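PDB 3RD5: Mypaa.01249.c from Mycobacterium paratuberculosis, which is of unknown specific function but, as a member of the short-chain dehydrogenase/reductase family, is probably an oxidoreductase. Local coordinates for residues A[9-14]-A[238-243]. Residues are numbered along the deposited sequence; the frame is centred on the assembly and turned at random.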
loop_
_atom_site.group_PDB
_atom_site.type_symbol
_atom_site.label_atom_id
_atom_site.label_comp_id
_atom_site.label_asym_id
_atom_site.label_seq_id
_atom_site.Cartn_x
_atom_site.Cartn_y
_atom_site.Cartn_z
ATOM N N ALA A 9 9.859 14.674 11.638
ATOM C CA ALA A 9 11.094 15.329 12.042
ATOM C C ALA A 9 12.151 14.337 12.537
ATOM O O ALA A 9 13.354 14.627 12.520
ATOM C CB ALA A 9 10.819 16.416 13.104
ATOM N N ASP A 10 11.686 13.159 12.944
ATOM C CA ASP A 10 12.541 12.127 13.521
ATOM C C ASP A 10 13.009 11.125 12.461
ATOM O O ASP A 10 13.682 10.155 12.782
ATOM C CB ASP A 10 11.788 11.388 14.638
ATOM C CG ASP A 10 11.350 12.321 15.752
ATOM O OD1 ASP A 10 12.238 13.056 16.294
ATOM O OD2 ASP A 10 10.163 12.331 16.114
ATOM N N LEU A 11 12.671 11.351 11.195
ATOM C CA LEU A 11 13.103 10.395 10.170
ATOM C C LEU A 11 14.615 10.268 10.091
ATOM O O LEU A 11 15.321 11.281 10.107
ATOM C CB LEU A 11 12.625 10.801 8.781
ATOM C CG LEU A 11 11.309 10.371 8.289
ATOM C CD1 LEU A 11 10.985 11.129 6.989
ATOM C CD2 LEU A 11 11.176 8.792 8.116
ATOM N N PRO A 12 15.130 9.036 9.975
ATOM C CA PRO A 12 16.552 8.856 9.730
ATOM C C PRO A 12 16.920 9.173 8.272
ATOM O O PRO A 12 16.040 9.372 7.415
ATOM C CB PRO A 12 16.771 7.379 10.028
ATOM C CG PRO A 12 15.547 6.753 9.603
ATOM C CD PRO A 12 14.426 7.737 9.990
ATOM N N SER A 13 18.201 9.197 7.988
ATOM C CA SER A 13 18.662 9.402 6.624
ATOM C C SER A 13 18.222 8.242 5.722
ATOM O O SER A 13 18.234 7.076 6.112
ATOM C CB SER A 13 20.174 9.512 6.593
ATOM O OG SER A 13 20.663 9.681 5.256
ATOM N N PHE A 14 17.822 8.605 4.489
ATOM C CA PHE A 14 17.575 7.653 3.410
ATOM C C PHE A 14 18.587 7.849 2.267
ATOM O O PHE A 14 18.322 7.397 1.132
ATOM C CB PHE A 14 16.125 7.753 2.881
ATOM C CG PHE A 14 15.124 6.969 3.704
ATOM C CD1 PHE A 14 14.763 7.398 4.992
ATOM C CD2 PHE A 14 14.544 5.783 3.210
ATOM C CE1 PHE A 14 13.861 6.638 5.739
ATOM C CE2 PHE A 14 13.649 5.072 3.970
ATOM C CZ PHE A 14 13.347 5.495 5.242
ATOM N N ALA A 238 6.374 3.358 9.556
ATOM C CA ALA A 238 6.476 1.985 9.052
ATOM C C ALA A 238 7.625 1.799 8.050
ATOM O O ALA A 238 8.276 0.764 8.037
ATOM C CB ALA A 238 5.151 1.539 8.415
ATOM N N ALA A 239 7.906 2.829 7.260
ATOM C CA ALA A 239 8.980 2.750 6.250
ATOM C C ALA A 239 10.363 2.848 6.812
ATOM O O ALA A 239 11.307 2.450 6.127
ATOM C CB ALA A 239 8.793 3.848 5.206
ATOM N N SER A 240 10.497 3.366 8.038
ATOM C CA SER A 240 11.804 3.734 8.572
ATOM C C SER A 240 12.253 3.018 9.845
ATOM O O SER A 240 13.455 3.047 10.137
ATOM C CB SER A 240 11.869 5.244 8.786
ATOM O OG SER A 240 10.962 5.679 9.769
ATOM N N GLN A 241 11.319 2.518 10.660
ATOM C CA GLN A 241 11.668 2.020 11.997
ATOM C C GLN A 241 11.950 0.532 11.985
ATOM O O GLN A 241 11.501 -0.179 11.124
ATOM C CB GLN A 241 10.549 2.343 12.983
ATOM C CG GLN A 241 10.233 3.823 13.090
ATOM C CD GLN A 241 11.431 4.693 13.429
ATOM O OE1 GLN A 241 11.958 5.511 12.594
ATOM N NE2 GLN A 241 11.919 4.525 14.653
ATOM N N ASP A 242 12.686 0.067 12.997
ATOM C CA ASP A 242 13.091 -1.352 13.077
ATOM C C ASP A 242 11.969 -2.135 13.732
ATOM O O ASP A 242 11.949 -2.304 14.953
ATOM C CB ASP A 242 14.393 -1.506 13.884
ATOM C CG ASP A 242 14.898 -2.914 13.890
ATOM O OD1 ASP A 242 14.336 -3.801 13.232
ATOM O OD2 ASP A 242 15.895 -3.163 14.612
ATOM N N LEU A 243 10.982 -2.531 12.930
ATOM C CA LEU A 243 9.741 -3.156 13.395
ATOM C C LEU A 243 9.725 -4.632 13.033
ATOM O O LEU A 243 10.225 -5.015 11.958
ATOM C CB LEU A 243 8.528 -2.495 12.732
ATOM C CG LEU A 243 8.310 -1.038 13.111
ATOM C CD1 LEU A 243 7.414 -0.303 12.117
ATOM C CD2 LEU A 243 7.667 -0.962 14.513
HETATM O O HOH W 1 13.442 7.719 13.894
#
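Leu11 and Ser240 mark the closest backbone approach, 7.0 Å between their CA atoms, where the loop of residues 9-14, leading into strand 18-22, passes the C-terminal end of helix 226-240. Ser240 is the centre of the contact: its CB lies among three apolar groups of the loop. CD2 of Leu11 comes within 3.7 Å of Ser240 CB and, closer still, within 3.5 Å of Ser240 OG; CD of the Pro12 ring lies 3.8 Å from Ser240 CB, and Phe14 meets that carbon with CZ. The phenyl ring presents its edge, not a face; Ser240 CB and the carbonyl oxygen of Ala239 both lie near the ring plane, the latter 3.8 Å from Phe14 CZ. With CG opposite the carbonyl carbon (chi1 -83°), the Phe14 ring reaches across to the helix end. Ser240 OG sits between backbone N and carbonyl carbon (chi1 65°), a rotamer that lets it bond back to Leu236 O, one turn earlier in the helix. One water bridges the segments, donating to Asp10 O at 2.7 Å and to Gln241 OE1 at 3.0 Å. Trp6 also touches Leu11, Ser240 and Gln241, while Leu11 and Phe14 pack on helix 27-38, so the loop touches both helix 226-240 and helix 27-38 of the Rossmann-fold domain. Chemically, the seam joins the lead-in to the first strand with the end of a late helix by van der Waals packing and a single water bridge: the serine hydroxyl bonds back to its own helix, yet both its methylene and the flank of its oxygen lie against the loop's hydrocarbon groups, and polar linkage is confined to the Asp10-Gln241 flank.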